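Local atomic coordinates of putative alpha KG dependent 2,4-D dioxygenase (Burkholderia xenovorans, PDB entry 5J92), a protein that probably acts as an iron(II)- and 2-oxoglutarate-dependent dioxygenase of the TfdA/TauD family. Residues M9-V13 / I24-D28; F70-Q74 / A288-D292; A156-P162 / F244-F250. All coordinates share one frame; numbering follows the deposited sequence.

Contact 1. Residues M9-V13 / I24-D28; sequences MSLNV and IHGLD
At the open end of the beta hairpin of strands 12-15 and 21-25, Val13 and Ile24 form an antiparallel, non-hydrogen-bonded pair. One direct backbone bond joins the segments: His25 N donates to Asn12 O over 3.0 Å. It is nearly straight, at 166°, and lies in the carbonyl plane. The same oxygen also receives a CA-H contact from Ile24 CA at 3.4 Å. On the other side of the same pair, a water links Asn12 N to His25 O. It accepts from Asn12 N at 2.8 Å and donates to His25 O at 2.9 Å. On the Asn12 side of the sheet, the two polar side chains cross obliquely. Asn12 has CG anti to its backbone nitrogen (chi1 -178°), which carries ND2 over to His25 CB at 3.7 Å. The amide and imidazole planes are 59° apart, so they do not stack. The polar tip of the imidazole is used elsewhere, since His25 NE2 is hydrogen-bonded to Glu14 OE1. On the other side the contacts are apolar. Leu11 CD1 meets Ile24 CD1 at 4.3 Å, and Leu11 CD2 meets Leu27 CD2 at 4.4 Å. Leu11 also packs on Arg37 and Glu40 of helix 35-47. Ile24 touches Leu51 and Phe53 of strand 50-53 and bonds through its backbone to Ile52. The hairpin thus continues the six-stranded sheet, with strand 12-15 outermost within this chain.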
loop_
_atom_site.group_PDB
_atom_site.type_symbol
_atom_site.label_atom_id
_atom_site.label_comp_id
_atom_site.label_asym_id
_atom_site.label_seq_id
_atom_site.Cartn_x
_atom_site.Cartn_y
_atom_site.Cartn_z
ATOM N N MET A 9 20.581 17.181 -28.818
ATOM C CA MET A 9 20.553 17.550 -27.406
ATOM C C MET A 9 21.905 18.100 -26.955
ATOM O O MET A 9 22.860 17.340 -26.783
ATOM C CB MET A 9 20.156 16.345 -26.543
ATOM C CG MET A 9 20.134 16.606 -25.029
ATOM S SD MET A 9 18.741 17.605 -24.446
ATOM C CE MET A 9 17.342 16.547 -24.810
ATOM N N SER A 10 21.983 19.422 -26.775
ATOM C CA SER A 10 23.184 20.070 -26.260
ATOM C C SER A 10 23.162 20.253 -24.749
ATOM O O SER A 10 24.163 20.702 -24.178
ATOM C CB SER A 10 23.382 21.438 -26.917
ATOM O OG SER A 10 22.426 22.363 -26.440
ATOM N N LEU A 11 22.049 19.942 -24.095
ATOM C CA LEU A 11 21.965 20.049 -22.648
ATOM C C LEU A 11 22.935 19.081 -21.987
ATOM O O LEU A 11 23.187 17.987 -22.498
ATOM C CB LEU A 11 20.550 19.761 -22.162
ATOM C CG LEU A 11 19.478 20.792 -22.480
ATOM C CD1 LEU A 11 18.147 20.262 -21.981
ATOM C CD2 LEU A 11 19.823 22.115 -21.824
ATOM N N ASN A 12 23.514 19.510 -20.869
ATOM C CA ASN A 12 24.441 18.678 -20.109
ATOM C C ASN A 12 23.602 17.822 -19.170
ATOM O O ASN A 12 23.342 18.181 -18.022
ATOM C CB ASN A 12 25.453 19.554 -19.378
ATOM C CG ASN A 12 26.485 18.749 -18.596
ATOM O OD1 ASN A 12 26.426 17.516 -18.541
ATOM N ND2 ASN A 12 27.462 19.448 -18.015
ATOM N N VAL A 13 23.184 16.658 -19.667
ATOM C CA VAL A 13 22.263 15.775 -18.960
ATOM C C VAL A 13 23.048 14.652 -18.303
ATOM O O VAL A 13 23.815 13.955 -18.976
ATOM C CB VAL A 13 21.207 15.206 -19.920
ATOM C CG1 VAL A 13 20.237 14.296 -19.148
ATOM C CG2 VAL A 13 20.479 16.334 -20.604
ATOM N N ILE A 24 20.411 18.346 -14.863
ATOM C CA ILE A 24 20.762 19.181 -15.996
ATOM C C ILE A 24 21.670 20.264 -15.449
ATOM O O ILE A 24 21.235 21.111 -14.661
ATOM C CB ILE A 24 19.528 19.775 -16.679
ATOM C CG1 ILE A 24 18.747 18.644 -17.349
ATOM C CG2 ILE A 24 19.960 20.789 -17.711
ATOM C CD1 ILE A 24 17.434 19.066 -17.892
ATOM N N HIS A 25 22.937 20.193 -15.813
ATOM C CA HIS A 25 23.951 21.095 -15.305
ATOM C C HIS A 25 24.104 22.265 -16.251
ATOM O O HIS A 25 23.639 22.237 -17.388
ATOM C CB HIS A 25 25.297 20.377 -15.170
ATOM C CG HIS A 25 25.251 19.166 -14.301
ATOM N ND1 HIS A 25 25.196 19.240 -12.924
ATOM C CD2 HIS A 25 25.284 17.848 -14.608
ATOM C CE1 HIS A 25 25.170 18.018 -12.422
ATOM N NE2 HIS A 25 25.222 17.155 -13.424
ATOM N N GLY A 26 24.779 23.304 -15.766
ATOM C CA GLY A 26 25.240 24.370 -16.629
ATOM C C GLY A 26 24.205 25.406 -16.995
ATOM O O GLY A 26 24.460 26.210 -17.899
ATOM N N LEU A 27 23.060 25.418 -16.321
ATOM C CA LEU A 27 22.007 26.399 -16.546
ATOM C C LEU A 27 21.963 27.395 -15.394
ATOM O O LEU A 27 22.129 27.017 -14.225
ATOM C CB LEU A 27 20.646 25.711 -16.679
ATOM C CG LEU A 27 20.482 24.820 -17.911
ATOM C CD1 LEU A 27 19.013 24.424 -18.058
ATOM C CD2 LEU A 27 20.991 25.492 -19.172
ATOM N N ASP A 28 21.770 28.668 -15.733
ATOM C CA ASP A 28 21.518 29.731 -14.764
ATOM C C ASP A 28 20.065 30.163 -14.942
ATOM O O ASP A 28 19.763 31.009 -15.787
ATOM C CB ASP A 28 22.485 30.893 -14.954
ATOM C CG ASP A 28 22.189 32.071 -14.031
ATOM O OD1 ASP A 28 21.342 31.945 -13.111
ATOM O OD2 ASP A 28 22.833 33.128 -14.220
HETATM O O HOH W 1 23.154 22.256 -20.217
#

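Contact 2. Residues F70-Q74 / A288-D292; sequences FGPLQ and ATTLD
Thr289 O accepts a hydrogen bond from Gln74 N at 2.8 Å, with an angle of 168° at the hydrogen. The donor is tilted 27° from the carbonyl plane. Leu73 CA adds a CA-H contact to the same oxygen at 3.5 Å. The second bond runs the other way across the segments. Leu291 N donates to Pro72 O at 2.9 Å and lies nearly along the C=O axis. The two N-H...O bonds flank a single bridge between Leu73 and Thr290. A water extends the link, accepting from Thr289 N and donating to Gln74 O. With chi1 at 179° and the chain extended beyond CG, the Gln74 side chain runs beside that of Thr289 and points the same way. Gln74 OE1 comes to 3.7 Å from Thr289 CB, while Gln74 NE2 sits 4.0 Å from Leu291 CD2. Leu291 crosses the glutamine at about a right angle. Further along, the Pro72 ring lies against the Leu291 backbone, with Pro72 CD 3.4 Å from Leu291 O. Thr290 turns its hydroxyl to Tyr134 O on strand 132-139 and leaves its methyl, CG2, near Gly71 O. Strand 284-291 is outermost in the main sheet within this chain, and the loop after helix 60-67 lines its outer edge. The sheet is consistent with the double-stranded beta-helix (jelly-roll) core of this cupin-clan family. Thr289 stands close to the iron ligand Asp124.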
loop_
_atom_site.group_PDB
_atom_site.type_symbol
_atom_site.label_atom_id
_atom_site.label_comp_id
_atom_site.label_asym_id
_atom_site.label_seq_id
_atom_site.Cartn_x
_atom_site.Cartn_y
_atom_site.Cartn_z
ATOM N N PHE A 70 6.709 26.396 -19.657
ATOM C CA PHE A 70 6.263 25.054 -20.009
ATOM C C PHE A 70 4.755 24.866 -19.965
ATOM O O PHE A 70 4.267 23.802 -20.358
ATOM C CB PHE A 70 6.934 24.024 -19.090
ATOM C CG PHE A 70 8.431 24.102 -19.123
ATOM C CD1 PHE A 70 9.147 23.473 -20.134
ATOM C CD2 PHE A 70 9.119 24.864 -18.192
ATOM C CE1 PHE A 70 10.543 23.551 -20.173
ATOM C CE2 PHE A 70 10.511 24.960 -18.227
ATOM C CZ PHE A 70 11.217 24.308 -19.223
ATOM N N GLY A 71 4.013 25.853 -19.509
ATOM C CA GLY A 71 2.575 25.770 -19.497
ATOM C C GLY A 71 2.014 26.912 -18.690
ATOM O O GLY A 71 2.758 27.675 -18.067
ATOM N N PRO A 72 0.689 27.052 -18.681
ATOM C CA PRO A 72 0.073 28.120 -17.882
ATOM C C PRO A 72 0.161 27.809 -16.395
ATOM O O PRO A 72 -0.012 26.665 -15.971
ATOM C CB PRO A 72 -1.382 28.145 -18.380
ATOM C CG PRO A 72 -1.640 26.766 -18.880
ATOM C CD PRO A 72 -0.303 26.241 -19.409
ATOM N N LEU A 73 0.437 28.843 -15.601
ATOM C CA LEU A 73 0.594 28.660 -14.164
ATOM C C LEU A 73 -0.747 28.388 -13.493
ATOM O O LEU A 73 -1.774 28.974 -13.854
ATOM C CB LEU A 73 1.254 29.896 -13.542
ATOM C CG LEU A 73 2.728 30.146 -13.902
ATOM C CD1 LEU A 73 3.225 31.498 -13.408
ATOM C CD2 LEU A 73 3.614 29.024 -13.362
ATOM N N GLN A 74 -0.734 27.513 -12.490
ATOM C CA GLN A 74 -1.930 27.282 -11.689
ATOM C C GLN A 74 -2.115 28.418 -10.688
ATOM O O GLN A 74 -1.209 28.714 -9.903
ATOM C CB GLN A 74 -1.845 25.947 -10.956
ATOM C CG GLN A 74 -3.055 25.667 -10.091
ATOM C CD GLN A 74 -3.012 24.304 -9.433
ATOM O OE1 GLN A 74 -2.031 23.944 -8.774
ATOM N NE2 GLN A 74 -4.072 23.527 -9.624
ATOM N N ALA A 288 5.750 25.652 -7.577
ATOM C CA ALA A 288 4.997 26.227 -8.679
ATOM C C ALA A 288 4.414 25.080 -9.486
ATOM O O ALA A 288 4.954 23.968 -9.490
ATOM C CB ALA A 288 5.857 27.122 -9.577
ATOM N N THR A 289 3.279 25.337 -10.127
ATOM C CA THR A 289 2.594 24.283 -10.857
ATOM C C THR A 289 2.052 24.833 -12.169
ATOM O O THR A 289 1.511 25.939 -12.214
ATOM C CB THR A 289 1.460 23.675 -10.013
ATOM O OG1 THR A 289 1.986 23.294 -8.735
ATOM C CG2 THR A 289 0.881 22.435 -10.702
ATOM N N THR A 290 2.235 24.070 -13.238
ATOM C CA THR A 290 1.646 24.387 -14.527
ATOM C C THR A 290 0.515 23.407 -14.797
ATOM O O THR A 290 0.543 22.262 -14.333
ATOM C CB THR A 290 2.683 24.316 -15.655
ATOM O OG1 THR A 290 3.252 23.001 -15.701
ATOM C CG2 THR A 290 3.793 25.343 -15.421
ATOM N N LEU A 291 -0.469 23.865 -15.568
ATOM C CA LEU A 291 -1.634 23.071 -15.928
ATOM C C LEU A 291 -1.476 22.488 -17.323
ATOM O O LEU A 291 -0.855 23.091 -18.200
ATOM C CB LEU A 291 -2.908 23.916 -15.860
ATOM C CG LEU A 291 -3.221 24.379 -14.443
ATOM C CD1 LEU A 291 -4.480 25.233 -14.411
ATOM C CD2 LEU A 291 -3.393 23.136 -13.579
ATOM N N ASP A 292 -2.053 21.302 -17.521
ATOM C CA ASP A 292 -1.888 20.551 -18.768
ATOM C C ASP A 292 -2.934 20.975 -19.803
ATOM O O ASP A 292 -3.756 20.191 -20.259
ATOM C CB ASP A 292 -1.951 19.053 -18.481
ATOM C CG ASP A 292 -1.506 18.206 -19.665
ATOM O OD1 ASP A 292 -0.801 18.735 -20.548
ATOM O OD2 ASP A 292 -1.840 17.004 -19.698
HETATM O O HOH W 2 1.945 27.911 -9.721
#

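Contact 3. Residues A156-P162 / F244-F250; sequences AAYDKLP and FATQPQF
Ala157 CA lies over the centre of the Phe250 ring, a CH-pi contact with 4.0 Å from that atom to the centroid of the Phe250 ring. Gln249 CG covers the opposite face, so this ring is held between two aliphatic carbons. Ala156 CB touches Phe250 CD1 at 3.7 Å, and Lys160 CB reaches the ring edge at Phe250 CZ, 3.8 Å away. Phe250 CE2 lies over one face of the Phe244 ring, offset toward its rim. Phe244 swings its ring away from its own N (chi1 177°), toward the end of helix 154-159. There Phe244 CE2 turns an edge to Ala157 O at 3.4 Å. Leu161 CD2 and Pro162 CD approach the same ring obliquely. Beside these rings the packing is tight: Ala157 CB and Ala245 CB are only 3.5 Å apart. In the second shell, Phe244 O accepts from both Gln247 N and Gln247 NE2. The latter bond, at 3.1 Å, lies on a lone pair and pins the turn after helix 231-245. That helix runs through this turn into strand 251-254. Helix 154-159 follows strand 149-153, the antiparallel neighbour of 251-254, and Phe250 bonds through its backbone to Asp153 where the two meet.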
loop_
_atom_site.group_PDB
_atom_site.type_symbol
_atom_site.label_atom_id
_atom_site.label_comp_id
_atom_site.label_asym_id
_atom_site.label_seq_id
_atom_site.Cartn_x
_atom_site.Cartn_y
_atom_site.Cartn_z
ATOM N N ALA A 156 7.014 2.906 -17.104
ATOM C CA ALA A 156 7.668 1.639 -16.819
ATOM C C ALA A 156 6.684 0.647 -16.214
ATOM O O ALA A 156 6.699 -0.542 -16.550
ATOM C CB ALA A 156 8.855 1.865 -15.869
ATOM N N ALA A 157 5.814 1.123 -15.319
ATOM C CA ALA A 157 4.824 0.235 -14.723
ATOM C C ALA A 157 3.875 -0.304 -15.783
ATOM O O ALA A 157 3.535 -1.493 -15.777
ATOM C CB ALA A 157 4.046 0.970 -13.630
ATOM N N TYR A 158 3.422 0.558 -16.691
ATOM C CA TYR A 158 2.566 0.077 -17.774
ATOM C C TYR A 158 3.306 -0.950 -18.621
ATOM O O TYR A 158 2.757 -2.009 -18.948
ATOM C CB TYR A 158 2.072 1.240 -18.638
ATOM C CG TYR A 158 1.248 0.766 -19.808
ATOM C CD1 TYR A 158 -0.099 0.497 -19.662
ATOM C CD2 TYR A 158 1.828 0.559 -21.051
ATOM C CE1 TYR A 158 -0.857 0.043 -20.720
ATOM C CE2 TYR A 158 1.081 0.113 -22.119
ATOM C CZ TYR A 158 -0.265 -0.140 -21.944
ATOM O OH TYR A 158 -1.011 -0.601 -22.996
ATOM N N ASP A 159 4.566 -0.655 -18.966
ATOM C CA ASP A 159 5.337 -1.537 -19.843
ATOM C C ASP A 159 5.500 -2.922 -19.242
ATOM O O ASP A 159 5.533 -3.924 -19.970
ATOM C CB ASP A 159 6.714 -0.942 -20.132
ATOM C CG ASP A 159 6.652 0.304 -20.982
ATOM O OD1 ASP A 159 5.586 0.558 -21.599
ATOM O OD2 ASP A 159 7.675 1.029 -21.040
ATOM N N LYS A 160 5.627 -3.003 -17.923
ATOM C CA LYS A 160 5.966 -4.261 -17.279
ATOM C C LYS A 160 4.739 -5.009 -16.756
ATOM O O LYS A 160 4.898 -6.054 -16.128
ATOM C CB LYS A 160 6.959 -4.001 -16.136
ATOM C CG LYS A 160 8.356 -3.591 -16.594
ATOM C CD LYS A 160 8.997 -4.552 -17.579
ATOM C CE LYS A 160 10.463 -4.177 -17.869
ATOM N NZ LYS A 160 10.675 -2.860 -18.551
ATOM N N LEU A 161 3.524 -4.519 -17.010
ATOM C CA LEU A 161 2.334 -5.179 -16.479
ATOM C C LEU A 161 2.248 -6.628 -16.959
ATOM O O LEU A 161 2.596 -6.927 -18.112
ATOM C CB LEU A 161 1.058 -4.440 -16.895
ATOM C CG LEU A 161 0.620 -3.191 -16.140
ATOM C CD1 LEU A 161 -0.610 -2.576 -16.847
ATOM C CD2 LEU A 161 0.266 -3.539 -14.685
ATOM N N PRO A 162 1.830 -7.555 -16.093
ATOM C CA PRO A 162 1.481 -8.902 -16.556
ATOM C C PRO A 162 0.432 -8.810 -17.648
ATOM O O PRO A 162 -0.406 -7.905 -17.653
ATOM C CB PRO A 162 0.903 -9.581 -15.310
ATOM C CG PRO A 162 1.210 -8.717 -14.167
ATOM C CD PRO A 162 1.841 -7.439 -14.629
ATOM N N PHE A 244 1.606 -2.690 -7.596
ATOM C CA PHE A 244 2.535 -3.101 -8.641
ATOM C C PHE A 244 3.415 -1.937 -9.084
ATOM O O PHE A 244 4.646 -2.060 -9.137
ATOM C CB PHE A 244 1.766 -3.675 -9.837
ATOM C CG PHE A 244 2.665 -4.057 -10.982
ATOM C CD1 PHE A 244 3.295 -5.292 -10.994
ATOM C CD2 PHE A 244 2.911 -3.165 -12.011
ATOM C CE1 PHE A 244 4.160 -5.647 -12.041
ATOM C CE2 PHE A 244 3.773 -3.502 -13.055
ATOM C CZ PHE A 244 4.393 -4.749 -13.070
ATOM N N ALA A 245 2.801 -0.776 -9.348
ATOM C CA ALA A 245 3.492 0.358 -9.954
ATOM C C ALA A 245 4.422 1.088 -8.991
ATOM O O ALA A 245 5.178 1.962 -9.431
ATOM C CB ALA A 245 2.475 1.346 -10.540
ATOM N N THR A 246 4.360 0.800 -7.695
ATOM C CA THR A 246 5.228 1.458 -6.735
ATOM C C THR A 246 6.270 0.507 -6.153
ATOM O O THR A 246 6.900 0.825 -5.137
ATOM C CB THR A 246 4.391 2.123 -5.639
ATOM O OG1 THR A 246 3.521 1.162 -5.030
ATOM C CG2 THR A 246 3.538 3.242 -6.255
ATOM N N GLN A 247 6.461 -0.650 -6.781
ATOM C CA GLN A 247 7.571 -1.510 -6.424
ATOM C C GLN A 247 8.882 -0.785 -6.702
ATOM O O GLN A 247 8.939 0.095 -7.567
ATOM C CB GLN A 247 7.520 -2.810 -7.230
ATOM C CG GLN A 247 6.519 -3.831 -6.736
ATOM C CD GLN A 247 6.504 -5.047 -7.628
ATOM O OE1 GLN A 247 7.098 -6.068 -7.295
ATOM N NE2 GLN A 247 5.846 -4.940 -8.786
ATOM N N PRO A 248 9.965 -1.151 -6.002
ATOM C CA PRO A 248 11.206 -0.353 -6.093
ATOM C C PRO A 248 11.762 -0.215 -7.506
ATOM O O PRO A 248 12.368 0.817 -7.831
ATOM C CB PRO A 248 12.180 -1.098 -5.160
ATOM C CG PRO A 248 11.552 -2.440 -4.917
ATOM C CD PRO A 248 10.068 -2.241 -5.018
ATOM N N GLN A 249 11.558 -1.211 -8.366
ATOM C CA GLN A 249 12.088 -1.092 -9.720
ATOM C C GLN A 249 11.436 0.031 -10.517
ATOM O O GLN A 249 11.955 0.381 -11.583
ATOM C CB GLN A 249 11.947 -2.430 -10.460
ATOM C CG GLN A 249 10.513 -2.925 -10.690
ATOM C CD GLN A 249 10.054 -3.904 -9.609
ATOM O OE1 GLN A 249 10.427 -3.774 -8.441
ATOM N NE2 GLN A 249 9.243 -4.893 -9.999
ATOM N N PHE A 250 10.315 0.597 -10.048
ATOM C CA PHE A 250 9.659 1.697 -10.738
ATOM C C PHE A 250 9.844 3.028 -10.020
ATOM O O PHE A 250 9.253 4.026 -10.439
ATOM C CB PHE A 250 8.157 1.414 -10.899
ATOM C CG PHE A 250 7.853 0.113 -11.571
ATOM C CD1 PHE A 250 8.440 -0.215 -12.790
ATOM C CD2 PHE A 250 7.026 -0.818 -10.953
ATOM C CE1 PHE A 250 8.166 -1.424 -13.394
ATOM C CE2 PHE A 250 6.736 -2.031 -11.559
ATOM C CZ PHE A 250 7.314 -2.337 -12.787
#

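Contacts 1 and 2 belong to the same six-stranded sheet and lie at its two outermost strands within this chain, 12-15 and 284-291. Their centres are 22 Å apart and their nearest atoms about 8 Å apart, without touching. Contact 3 lies away from both, its centre 29 Å from that of contact 1 and 27 Å from that of contact 2. Contacts 2 and 3 sit on opposite sides of the chain's centre, although contact 3 is nested in the chain between the segments of contact 2. The iron, bound by His122, Asp124 and His271, is nearest contact 2: the Thr289 side chain is about 8 Å from it. Contacts 1 and 3 lie away from this site.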